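Local coordinates for mitogen-activated protein kinase kinase kinase 7 interacting protein 1 (Anopheles gambiae, PDB 2IRM) that probably acts as an adapter that binds the kinase TAK1 and triggers its autophosphorylation, and contains a domain of the PP2C-type phosphatase family, at residues A[9-15]-A[42-46]; A[62-66]-A[152-156]; A[165-170]-A[258-264]; A[188-192]-A[294-298]; A[196-200]-A[223-227]. All blocks are in the same frame, centred on the assembly; numbering follows the deposited sequence.

Contact 1 of 5, residues A[9-15]-A[42-46]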
# COMPACT_ATOMS: atom_id res chain seq x y z
N LEU A 9 -14.13 9.61 12.82
CA LEU A 9 -15.04 9.92 11.70
C LEU A 9 -16.05 8.81 11.45
O LEU A 9 -15.71 7.63 11.57
CB LEU A 9 -14.25 10.17 10.41
CG LEU A 9 -13.16 11.23 10.44
CD1 LEU A 9 -12.56 11.39 9.07
CD2 LEU A 9 -13.69 12.57 10.93
N LYS A 10 -17.27 9.19 11.10
CA LYS A 10 -18.35 8.22 10.87
C LYS A 10 -17.92 7.09 9.94
O LYS A 10 -17.12 7.30 9.02
CB LYS A 10 -19.60 8.91 10.32
CG LYS A 10 -20.88 8.17 10.68
CD LYS A 10 -22.10 8.81 10.07
CE LYS A 10 -22.41 8.24 8.69
NZ LYS A 10 -23.76 8.68 8.23
N VAL A 11 -18.44 5.89 10.18
CA VAL A 11 -18.03 4.69 9.43
C VAL A 11 -19.01 4.27 8.34
O VAL A 11 -20.23 4.38 8.49
CB VAL A 11 -17.73 3.48 10.36
CG1 VAL A 11 -16.31 3.57 10.90
CG2 VAL A 11 -18.78 3.37 11.51
N CYS A 12 -18.44 3.78 7.23
CA CYS A 12 -19.21 3.41 6.05
C CYS A 12 -19.83 2.03 6.18
O CYS A 12 -19.12 1.01 6.17
CB CYS A 12 -18.34 3.49 4.78
SG CYS A 12 -19.24 3.23 3.23
N ASN A 13 -21.15 2.00 6.32
CA ASN A 13 -21.92 0.75 6.37
C ASN A 13 -22.01 0.03 5.01
O ASN A 13 -22.64 -1.03 4.90
CB ASN A 13 -23.32 0.99 6.96
CG ASN A 13 -23.89 2.35 6.56
OD1 ASN A 13 -23.39 3.02 5.65
ND2 ASN A 13 -24.94 2.77 7.25
N GLN A 14 -21.37 0.60 3.99
CA GLN A 14 -21.29 -0.02 2.68
C GLN A 14 -19.88 -0.55 2.36
O GLN A 14 -19.53 -0.78 1.20
CB GLN A 14 -21.77 0.95 1.60
CG GLN A 14 -23.27 0.88 1.35
CD GLN A 14 -23.82 2.16 0.73
OE1 GLN A 14 -23.08 2.96 0.16
NE2 GLN A 14 -25.13 2.35 0.84
N THR A 15 -19.09 -0.77 3.42
CA THR A 15 -17.69 -1.19 3.31
C THR A 15 -17.36 -2.30 4.30
O THR A 15 -17.65 -2.19 5.50
CB THR A 15 -16.75 -0.00 3.56
OG1 THR A 15 -17.00 1.01 2.59
CG2 THR A 15 -15.29 -0.42 3.48
N CYS A 42 -8.71 3.91 6.56
CA CYS A 42 -9.83 4.80 6.78
C CYS A 42 -10.97 4.42 5.85
O CYS A 42 -10.76 4.01 4.72
CB CYS A 42 -9.41 6.27 6.59
SG CYS A 42 -10.68 7.31 5.81
N LEU A 43 -12.19 4.54 6.37
CA LEU A 43 -13.42 4.35 5.60
C LEU A 43 -14.40 5.41 6.09
O LEU A 43 -15.40 5.13 6.75
CB LEU A 43 -13.96 2.93 5.77
CG LEU A 43 -13.48 2.03 6.93
CD1 LEU A 43 -13.41 2.75 8.30
CD2 LEU A 43 -14.38 0.82 7.01
N CYS A 44 -14.08 6.65 5.73
CA CYS A 44 -14.57 7.84 6.40
C CYS A 44 -15.67 8.49 5.58
O CYS A 44 -15.55 8.62 4.37
CB CYS A 44 -13.38 8.81 6.56
SG CYS A 44 -11.82 8.12 7.32
N ILE A 45 -16.76 8.89 6.23
CA ILE A 45 -17.77 9.75 5.58
C ILE A 45 -17.63 11.15 6.12
O ILE A 45 -17.91 11.38 7.29
CB ILE A 45 -19.23 9.28 5.80
CG1 ILE A 45 -19.48 7.92 5.15
CG2 ILE A 45 -20.22 10.28 5.22
CD1 ILE A 45 -19.52 6.80 6.13
N SER A 46 -17.21 12.08 5.27
CA SER A 46 -17.05 13.46 5.71
C SER A 46 -18.38 14.20 5.61
O SER A 46 -18.64 15.13 6.37
CB SER A 46 -16.00 14.17 4.87
OG SER A 46 -16.59 15.12 4.00

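Contact 2 of 5, residues A[62-66]-A[152-156]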
# COMPACT_ATOMS: atom_id res chain seq x y z
N VAL A 62 5.52 2.47 11.55
CA VAL A 62 4.13 2.90 11.47
C VAL A 62 4.02 4.43 11.48
O VAL A 62 3.03 4.99 11.00
CB VAL A 62 3.31 2.26 12.62
CG1 VAL A 62 3.86 2.70 13.99
CG2 VAL A 62 1.83 2.53 12.48
N THR A 63 5.04 5.09 12.02
CA THR A 63 5.06 6.54 12.15
C THR A 63 4.57 7.26 10.88
O THR A 63 3.62 8.03 10.92
CB THR A 63 6.45 7.05 12.61
OG1 THR A 63 6.63 6.72 13.99
CG2 THR A 63 6.58 8.56 12.45
N VAL A 64 5.20 6.98 9.74
CA VAL A 64 4.88 7.70 8.51
C VAL A 64 3.44 7.46 7.99
O VAL A 64 2.78 8.41 7.57
CB VAL A 64 5.93 7.43 7.40
CG1 VAL A 64 5.54 8.12 6.10
CG2 VAL A 64 7.31 7.89 7.85
N ALA A 65 2.98 6.21 8.04
CA ALA A 65 1.64 5.86 7.59
C ALA A 65 0.58 6.53 8.46
O ALA A 65 -0.38 7.11 7.93
CB ALA A 65 1.45 4.36 7.58
N GLU A 66 0.75 6.46 9.78
CA GLU A 66 -0.10 7.20 10.73
C GLU A 66 -0.19 8.67 10.31
O GLU A 66 -1.26 9.14 9.92
CB GLU A 66 0.46 7.11 12.15
CG GLU A 66 -0.10 5.97 13.01
CD GLU A 66 0.75 5.71 14.28
OE1 GLU A 66 0.19 5.25 15.31
OE2 GLU A 66 1.98 5.96 14.24
N SER A 152 14.71 5.05 7.50
CA SER A 152 14.34 4.14 6.43
C SER A 152 12.83 3.94 6.46
O SER A 152 12.27 3.22 5.63
CB SER A 152 15.01 2.78 6.62
OG SER A 152 14.34 2.01 7.61
N VAL A 153 12.17 4.55 7.45
CA VAL A 153 10.73 4.41 7.62
C VAL A 153 10.00 5.26 6.59
O VAL A 153 10.33 6.42 6.39
CB VAL A 153 10.26 4.79 9.06
CG1 VAL A 153 8.74 4.75 9.16
CG2 VAL A 153 10.87 3.85 10.11
N GLY A 154 9.03 4.65 5.92
CA GLY A 154 8.16 5.34 4.98
C GLY A 154 6.84 4.60 4.83
O GLY A 154 6.54 3.72 5.63
N SER A 155 6.06 4.96 3.81
CA SER A 155 4.76 4.32 3.62
C SER A 155 4.22 4.31 2.19
O SER A 155 4.25 5.33 1.50
CB SER A 155 3.70 4.96 4.52
OG SER A 155 2.47 4.28 4.41
N SER A 156 3.73 3.15 1.76
CA SER A 156 2.90 3.08 0.57
C SER A 156 1.53 3.60 0.94
O SER A 156 1.19 3.66 2.13
CB SER A 156 2.78 1.64 0.08
OG SER A 156 3.90 1.28 -0.70

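Contact 3 of 5, residues A[165-170]-A[258-264]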
# COMPACT_ATOMS: atom_id res chain seq x y z
N SER A 165 -20.91 10.93 -6.73
CA SER A 165 -21.03 10.08 -7.92
C SER A 165 -19.76 10.02 -8.78
O SER A 165 -19.80 9.58 -9.94
CB SER A 165 -22.26 10.47 -8.77
OG SER A 165 -23.46 10.39 -8.01
N HIS A 166 -18.64 10.43 -8.21
CA HIS A 166 -17.36 10.43 -8.92
C HIS A 166 -16.27 9.82 -8.05
O HIS A 166 -16.12 10.17 -6.87
CB HIS A 166 -16.95 11.85 -9.31
CG HIS A 166 -17.61 12.36 -10.55
ND1 HIS A 166 -17.39 11.80 -11.79
CD2 HIS A 166 -18.45 13.41 -10.76
CE1 HIS A 166 -18.09 12.46 -12.70
NE2 HIS A 166 -18.74 13.44 -12.10
N LEU A 167 -15.51 8.90 -8.63
CA LEU A 167 -14.44 8.23 -7.93
C LEU A 167 -13.09 8.78 -8.37
O LEU A 167 -12.80 8.84 -9.56
CB LEU A 167 -14.51 6.73 -8.16
CG LEU A 167 -13.28 5.89 -7.82
CD1 LEU A 167 -13.01 5.88 -6.32
CD2 LEU A 167 -13.46 4.48 -8.34
N TYR A 168 -12.28 9.17 -7.39
CA TYR A 168 -10.94 9.68 -7.64
C TYR A 168 -10.00 8.77 -6.92
O TYR A 168 -10.33 8.25 -5.85
CB TYR A 168 -10.81 11.09 -7.10
CG TYR A 168 -11.65 12.08 -7.86
CD1 TYR A 168 -13.02 12.19 -7.61
CD2 TYR A 168 -11.09 12.90 -8.83
CE1 TYR A 168 -13.81 13.09 -8.32
CE2 TYR A 168 -11.87 13.81 -9.54
CZ TYR A 168 -13.23 13.90 -9.27
OH TYR A 168 -14.00 14.79 -9.97
N LEU A 169 -8.82 8.56 -7.47
CA LEU A 169 -7.91 7.58 -6.91
C LEU A 169 -6.47 8.08 -6.96
O LEU A 169 -5.93 8.37 -8.02
CB LEU A 169 -8.06 6.25 -7.65
CG LEU A 169 -7.47 4.95 -7.09
CD1 LEU A 169 -5.97 4.84 -7.38
CD2 LEU A 169 -7.76 4.76 -5.60
N GLY A 170 -5.85 8.17 -5.79
CA GLY A 170 -4.46 8.58 -5.71
C GLY A 170 -3.69 7.50 -5.00
O GLY A 170 -4.07 7.11 -3.89
N ILE A 258 -2.47 9.74 -10.00
CA ILE A 258 -3.81 10.24 -9.73
C ILE A 258 -4.76 10.10 -10.91
O ILE A 258 -4.56 10.71 -11.96
CB ILE A 258 -3.79 11.70 -9.23
CG1 ILE A 258 -3.25 11.76 -7.80
CG2 ILE A 258 -5.18 12.31 -9.25
CD1 ILE A 258 -2.71 13.08 -7.43
N VAL A 259 -5.80 9.30 -10.72
CA VAL A 259 -6.81 9.07 -11.75
C VAL A 259 -8.11 9.75 -11.34
O VAL A 259 -8.54 9.63 -10.19
CB VAL A 259 -7.02 7.57 -12.02
CG1 VAL A 259 -7.63 7.36 -13.42
CG2 VAL A 259 -5.69 6.79 -11.89
N GLY A 260 -8.74 10.46 -12.28
CA GLY A 260 -9.71 11.47 -11.91
C GLY A 260 -11.07 11.47 -12.56
O GLY A 260 -11.20 11.67 -13.77
N GLY A 261 -12.10 11.26 -11.74
CA GLY A 261 -13.47 11.42 -12.18
C GLY A 261 -14.05 10.22 -12.88
O GLY A 261 -14.76 10.36 -13.88
N ILE A 262 -13.76 9.03 -12.36
CA ILE A 262 -14.41 7.81 -12.80
C ILE A 262 -15.84 7.85 -12.28
O ILE A 262 -16.09 7.73 -11.08
CB ILE A 262 -13.69 6.56 -12.28
CG1 ILE A 262 -12.25 6.53 -12.79
CG2 ILE A 262 -14.44 5.31 -12.70
CD1 ILE A 262 -11.25 5.86 -11.84
N GLN A 263 -16.77 8.05 -13.20
CA GLN A 263 -18.16 8.21 -12.83
C GLN A 263 -18.73 6.86 -12.45
O GLN A 263 -19.04 6.04 -13.31
CB GLN A 263 -18.95 8.83 -13.99
CG GLN A 263 -20.23 9.56 -13.56
CD GLN A 263 -20.69 10.61 -14.58
OE1 GLN A 263 -21.80 11.12 -14.48
NE2 GLN A 263 -19.83 10.93 -15.55
N ILE A 264 -18.83 6.63 -11.14
CA ILE A 264 -19.44 5.40 -10.62
C ILE A 264 -20.88 5.25 -11.13
O ILE A 264 -21.77 6.02 -10.77
CB ILE A 264 -19.38 5.31 -9.08
CG1 ILE A 264 -19.69 6.68 -8.46
CG2 ILE A 264 -17.99 4.85 -8.65
CD1 ILE A 264 -20.09 6.64 -6.98

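Contact 4 of 5, residues A[188-192]-A[294-298]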
# COMPACT_ATOMS: atom_id res chain seq x y z
N LEU A 188 -17.71 -10.47 -14.66
CA LEU A 188 -17.00 -9.61 -13.74
C LEU A 188 -15.67 -9.25 -14.39
O LEU A 188 -14.78 -10.10 -14.52
CB LEU A 188 -16.78 -10.12 -12.32
CG LEU A 188 -17.71 -9.58 -11.22
CD1 LEU A 188 -17.21 -10.01 -9.85
CD2 LEU A 188 -17.86 -8.06 -11.29
N THR A 189 -15.55 -7.99 -14.79
CA THR A 189 -14.32 -7.46 -15.36
C THR A 189 -13.53 -6.67 -14.32
O THR A 189 -13.93 -5.58 -13.89
CB THR A 189 -14.59 -6.58 -16.60
OG1 THR A 189 -15.43 -5.48 -16.24
CG2 THR A 189 -15.26 -7.39 -17.69
N VAL A 190 -12.40 -7.25 -13.89
CA VAL A 190 -11.46 -6.60 -12.99
C VAL A 190 -10.68 -5.56 -13.77
O VAL A 190 -10.20 -5.83 -14.87
CB VAL A 190 -10.47 -7.63 -12.38
CG1 VAL A 190 -9.57 -6.97 -11.34
CG2 VAL A 190 -11.24 -8.78 -11.75
N THR A 191 -10.57 -4.36 -13.22
CA THR A 191 -9.80 -3.31 -13.87
C THR A 191 -9.04 -2.44 -12.86
O THR A 191 -9.64 -1.63 -12.15
CB THR A 191 -10.66 -2.48 -14.90
OG1 THR A 191 -10.13 -1.15 -15.03
CG2 THR A 191 -12.14 -2.40 -14.51
N GLN A 192 -7.73 -2.64 -12.79
CA GLN A 192 -6.85 -1.93 -11.84
C GLN A 192 -6.73 -0.43 -12.14
O GLN A 192 -6.24 -0.04 -13.20
CB GLN A 192 -5.46 -2.58 -11.80
CG GLN A 192 -4.46 -1.89 -10.87
CD GLN A 192 -3.13 -2.64 -10.69
OE1 GLN A 192 -3.06 -3.86 -10.82
NE2 GLN A 192 -2.08 -1.89 -10.37
N ASN A 294 -4.91 -10.48 -8.99
CA ASN A 294 -6.18 -9.76 -8.94
C ASN A 294 -7.36 -10.67 -9.25
O ASN A 294 -8.23 -10.86 -8.41
CB ASN A 294 -6.19 -8.59 -9.93
CG ASN A 294 -5.01 -7.65 -9.76
OD1 ASN A 294 -4.56 -7.36 -8.65
ND2 ASN A 294 -4.52 -7.15 -10.88
N ARG A 295 -7.37 -11.24 -10.45
CA ARG A 295 -8.45 -12.12 -10.88
C ARG A 295 -8.76 -13.18 -9.82
O ARG A 295 -9.93 -13.47 -9.55
CB ARG A 295 -8.13 -12.78 -12.23
CG ARG A 295 -8.42 -11.91 -13.45
CD ARG A 295 -9.92 -11.76 -13.76
NE ARG A 295 -10.58 -13.04 -14.04
CZ ARG A 295 -11.62 -13.54 -13.38
NH1 ARG A 295 -12.18 -12.85 -12.37
NH2 ARG A 295 -12.12 -14.72 -13.72
N GLU A 296 -7.72 -13.74 -9.22
CA GLU A 296 -7.89 -14.79 -8.22
C GLU A 296 -8.39 -14.25 -6.88
O GLU A 296 -9.00 -14.98 -6.11
CB GLU A 296 -6.62 -15.62 -8.04
CG GLU A 296 -6.37 -16.64 -9.16
CD GLU A 296 -7.51 -17.65 -9.34
OE1 GLU A 296 -7.98 -18.23 -8.33
OE2 GLU A 296 -7.93 -17.86 -10.49
N LEU A 297 -8.13 -12.97 -6.62
CA LEU A 297 -8.69 -12.30 -5.45
C LEU A 297 -10.18 -12.02 -5.67
O LEU A 297 -10.98 -12.21 -4.76
CB LEU A 297 -7.94 -11.00 -5.16
CG LEU A 297 -8.45 -10.09 -4.05
CD1 LEU A 297 -8.17 -10.67 -2.67
CD2 LEU A 297 -7.81 -8.72 -4.17
N VAL A 298 -10.53 -11.59 -6.87
CA VAL A 298 -11.91 -11.28 -7.23
C VAL A 298 -12.78 -12.47 -7.68
O VAL A 298 -13.99 -12.31 -7.85
CB VAL A 298 -11.98 -10.40 -8.49
CG1 VAL A 298 -13.41 -10.22 -8.97
CG2 VAL A 298 -11.35 -9.04 -8.21

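Contact 5 of 5, residues A[196-200]-A[223-227]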
# COMPACT_ATOMS: atom_id res chain seq x y z
N ASP A 196 1.12 -0.02 -9.74
CA ASP A 196 2.11 -0.63 -8.85
C ASP A 196 3.45 0.05 -9.00
O ASP A 196 4.02 0.07 -10.10
CB ASP A 196 2.23 -2.11 -9.15
CG ASP A 196 0.94 -2.84 -8.93
OD1 ASP A 196 0.36 -2.71 -7.82
OD2 ASP A 196 0.49 -3.55 -9.87
N HIS A 197 3.93 0.62 -7.91
CA HIS A 197 5.25 1.24 -7.92
C HIS A 197 6.25 0.32 -7.27
O HIS A 197 6.76 0.63 -6.19
CB HIS A 197 5.23 2.61 -7.26
CG HIS A 197 4.40 3.62 -7.99
ND1 HIS A 197 3.48 4.42 -7.35
CD2 HIS A 197 4.34 3.95 -9.30
CE1 HIS A 197 2.89 5.21 -8.24
NE2 HIS A 197 3.40 4.94 -9.43
N ASN A 198 6.53 -0.80 -7.94
CA ASN A 198 7.50 -1.80 -7.53
C ASN A 198 7.97 -2.64 -8.71
O ASN A 198 7.62 -2.36 -9.86
CB ASN A 198 6.89 -2.72 -6.49
CG ASN A 198 5.55 -3.24 -6.91
OD1 ASN A 198 4.58 -3.16 -6.16
ND2 ASN A 198 5.47 -3.78 -8.13
N LEU A 199 8.74 -3.69 -8.45
CA LEU A 199 9.32 -4.45 -9.55
C LEU A 199 8.32 -5.33 -10.32
O LEU A 199 8.67 -5.89 -11.35
CB LEU A 199 10.51 -5.27 -9.06
CG LEU A 199 11.88 -4.64 -9.29
CD1 LEU A 199 11.80 -3.15 -9.49
CD2 LEU A 199 12.82 -5.00 -8.16
N LEU A 200 7.09 -5.44 -9.83
CA LEU A 200 6.03 -6.09 -10.59
C LEU A 200 5.68 -5.27 -11.83
O LEU A 200 5.03 -5.79 -12.73
CB LEU A 200 4.74 -6.23 -9.78
CG LEU A 200 4.66 -7.06 -8.50
CD1 LEU A 200 3.32 -6.82 -7.83
CD2 LEU A 200 4.84 -8.51 -8.81
N LEU A 223 9.40 -6.95 -1.14
CA LEU A 223 8.63 -6.36 -2.23
C LEU A 223 8.86 -4.86 -2.32
O LEU A 223 7.92 -4.07 -2.24
CB LEU A 223 7.14 -6.66 -2.06
CG LEU A 223 6.29 -6.66 -3.34
CD1 LEU A 223 4.96 -5.97 -3.10
CD2 LEU A 223 7.05 -5.99 -4.48
N TYR A 224 10.12 -4.47 -2.49
CA TYR A 224 10.52 -3.08 -2.32
C TYR A 224 9.71 -2.14 -3.21
O TYR A 224 9.69 -2.27 -4.43
CB TYR A 224 12.00 -2.94 -2.64
CG TYR A 224 12.62 -1.72 -2.06
CD1 TYR A 224 12.92 -1.65 -0.71
CD2 TYR A 224 12.93 -0.63 -2.87
CE1 TYR A 224 13.50 -0.53 -0.16
CE2 TYR A 224 13.52 0.50 -2.34
CZ TYR A 224 13.79 0.54 -0.98
OH TYR A 224 14.37 1.65 -0.42
N SER A 225 9.00 -1.21 -2.58
CA SER A 225 8.27 -0.22 -3.32
C SER A 225 9.30 0.77 -3.81
O SER A 225 10.19 1.17 -3.07
CB SER A 225 7.22 0.46 -2.44
OG SER A 225 7.84 1.19 -1.41
N THR A 226 9.17 1.15 -5.07
CA THR A 226 10.14 1.99 -5.74
C THR A 226 9.66 3.43 -5.74
O THR A 226 10.30 4.32 -6.32
CB THR A 226 10.29 1.51 -7.18
OG1 THR A 226 9.00 1.49 -7.78
CG2 THR A 226 10.85 0.10 -7.21
N ARG A 227 8.50 3.65 -5.13
CA ARG A 227 7.97 4.98 -4.84
C ARG A 227 7.23 4.83 -3.53
O ARG A 227 6.73 3.75 -3.22
CB ARG A 227 7.00 5.46 -5.92
CG ARG A 227 7.63 5.77 -7.24
CD ARG A 227 6.62 6.30 -8.23
NE ARG A 227 7.04 5.98 -9.59
CZ ARG A 227 6.47 6.46 -10.70
NH1 ARG A 227 5.45 7.30 -10.65
NH2 ARG A 227 6.94 6.09 -11.88

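Contact 1 of 5, residues A[9-15]-A[42-46]
Ile45 reaches across with CD1 to lie against the main chain between Val11 and Cys12, 3.4 Å from Val11 C. CG1 sits opposite the carbonyl carbon of its own residue (chi1 -65°), and that turns the long branch to the 9-15 side. The same methyl meets Cys12 CB, and the aliphatic end of Lys10 crosses it at a slant, with Lys10 CE 4.1 Å from Ile45 CD1. Beneath this cover the backbones form a single bridge at Val11 and Cys44. Ile45 N donates to Lys10 O at 3.2 Å, a fairly straight bond. Its companion, Cys12 N to Leu43 O, is weak and bent. Residues 42-45 belong to strand 39-45, held by strand 50-59 on its other flank, whereas 9-15 leads through a type I turn at Cys12 to Thr15 into strand 15-25. The bridge therefore joins an edge of one sheet of the PP2C beta sandwich to the lead-in of the other sheet. Leu43 spreads its two methyls over this approach: CD1 lies beside Val11 CG1, and CD2 is 3.9 Å from Thr15 CG2. Leu43 and Thr15 also pack on Tyr53 of strand 50-59. At the far end Leu9 lays CD1 on Cys44 CB, 3.7 Å away, and also touches Cys44 SG. That sulfur is tied to Cys42 SG by a disulfide of 2.1 Å, which links two residues of one strand with Leu43 between them.

Contact 2 of 5, residues A[62-66]-A[152-156]
Val64 is set on the bare backbone of Gly154, with Val64 CB 3.9 Å from Gly154 CA. Its two methyls straddle the strand start. CG1, opposite the backbone N (chi1 177°), runs toward Ser155 N, while CG2 goes the other way, to Val153 O. Next in the chain, Ala65 lies against Ser155, its CB 3.3 Å from Ser155 OG. These four residues, all buried, are the close part of the contact. Val153 forms its partly exposed edge, meeting Val64 through one methyl pair, Val153 CG1 to Val64 CG2 at 3.7 Å, where the two side chains overlap while pointing opposite ways. The Ser155 hydroxyl does not spend its proton on the helix: OG, opposite the backbone N of Ser155 (chi1 -176°), curls round to Ser156 O at 2.7 Å. A weaker link joins it to Ser57 O on strand 50-59, which also lies against this surface through Leu56. Helix 63-75 thus begins by lying on the sheet that strands 50-59 and 154-163 share, one helical layer of the alpha-beta-beta-alpha sandwich of PP2C-type phosphatases. Toward the N-terminal end of 62-66 the fit is looser. Thr63, at the surface, stays clear of 152-156, and Val62 turns its side chain away to Lys40 of strand 39-45. Glu66, on the helix beyond Ala65, also packs on Lys40 and leaves 152-156 alone. Within the segment Glu66 N bonds to Val62 O at 3.0 Å.

Contact 3 of 5, residues A[165-170]-A[258-264]
A G1 beta bulge interrupts the antiparallel pairing of strands 166-172 and 257-263: Gly261 and Ile262 both face Leu167. Gly261 supplies the positive phi (83°) that the bulge requires. Leu167 O accepts from Ile262 N at 3.0 Å and also takes a weak bond from Gly261 N. In return Leu167 N donates to Ile262 O at 2.8 Å. Beyond the bulge the ladder resumes at the hydrogen-bonded pair Leu169 and Val259, where each N bonds to the partner's O at 2.9 Å.

The Tyr168 ring lies flat over the bulge. Gly261 N stands over one face, offset toward the rim, and Gly261 CA makes a CH-pi contact with the ring centroid at 4.1 Å. Farther along, His166 crosses the extended chain of Gln263 at a slant, with His166 CE1 3.7 Å from Gln263 NE2 and the ring and amide planes 49° apart. On the other face of the sheet, which carries Leu167, Leu169, Val259 and Ile262, Ile264 adds CG2 against Leu167 CB at 4.0 Å.

Strand 154-163 flanks 166-172 on its other side, meeting Leu167 and Leu169 through Ala160. Helix 87-108 covers Tyr168 with Val90 and Ile94, while Ile264 reaches Phe355 near the C terminus.

Contact 4 of 5, residues A[188-192]-A[294-298]
Val190 and Val298 make the heart of this contact, methyl against methyl, with Val190 CG2 3.6 Å from Val298 CG2. The valines lie alongside, pointing opposite ways. Both have CG1 opposite the backbone N (chi1 -175° for Val190), which leaves the two CG2 methyls to meet. Val190 CG2 lies close to all three side-chain carbons of Val298, and Val190 CG1 also reaches Asn294 CB, 4.0 Å away. Asn294 stands one helical turn before Val298, so the valine from the strand sits against two residues on this side of helix 292-304. Between them along the helix, Arg295 bends back at chi2 and chi3 and lays its aliphatic part on the same valine, with Arg295 CD 3.8 Å from Val190 CG2; that methyl lies at the edge of the guanidinium. Leu188 widens the apolar patch, its CD1 3.9 Å from Val298 CG1. At the opposite end the amides of Gln192 and Asn294 come near each other at about a right angle, Gln192 OE1 3.6 Å from Asn294 ND2. Each has a firmer partner elsewhere: Gln192 NE2 bonds to Asp196, and Asn294 OD1 to Arg176 of the adjoining strand 176-181. Strand 189-192 is the outermost of its sheet within the chain, and helix 292-304 packs across it. The contact between strand and helix is thus mainly apolar, while the polar ends of Gln192 and Asn294 are engaged with neighbours outside the interface.

Contact 5 of 5, residues A[196-200]-A[223-227]
The backbones of 196-200 and 223-227 run roughly against each other, their touching parts 139° apart, and are joined where Thr226 N donates to His197 O at 2.7 Å in a nearly straight bond (165°). The same carbonyl takes a CA-H contact from Ser225. Beside this link Arg227 lays its extended chain over the imidazole of His197. Arg227 CD stands over the ring centre, 3.5 Å from the centroid, in a CH-pi contact. Further out the guanidinium continues nearly parallel to the ring, the planes 10° apart, with His197 CD2 against one of its faces. The polar ends of both are held from outside: His197 ND1 accepts from Gly173 N, Arg227 NH2 makes a salt bridge with Glu204, and Arg227 NH1 bonds to Glu255 O. Tying down the imidazole and the guanidinium in this way probably limits the rotation of both flat groups. Glu204 also grips Thr226 OG1, so a single carboxylate on helix 202-209 organises two neighbours in the 223-227 segment. On the other side of the link Asn198 CB meets Leu223 CD2 at 3.8 Å and approaches Tyr224 O. Leu199 crosses Thr226 at about a right angle, with Leu199 CD1 4.1 Å from Thr226 CG2. Both segments are loops flanking helix 202-209, so their pairing closes the base of that excursion just before strand 229-230, an arrangement consistent with the flap insertion of PP2C-type phosphatases.

Contact 1 closes first, with a short span, joining the lead-in of strand 15-25 to strand 39-45 of the other sheet. Contact 2 follows in series, closing a long helical excursion that includes helices 87-108 and 110-121, on strand 154-163. That strand hands on to 166-172, where contact 3 opens; before it closes at 258-264, contact 4 opens at 188-192, so the two cross, and contact 4 closes later on helix 292-304. Contact 5 lies within both spans. It touches contact 2 through Ser156 and Ser225. Contacts 1, 2 and 3 all reach one sheet, while contact 4 holds the edge of the second.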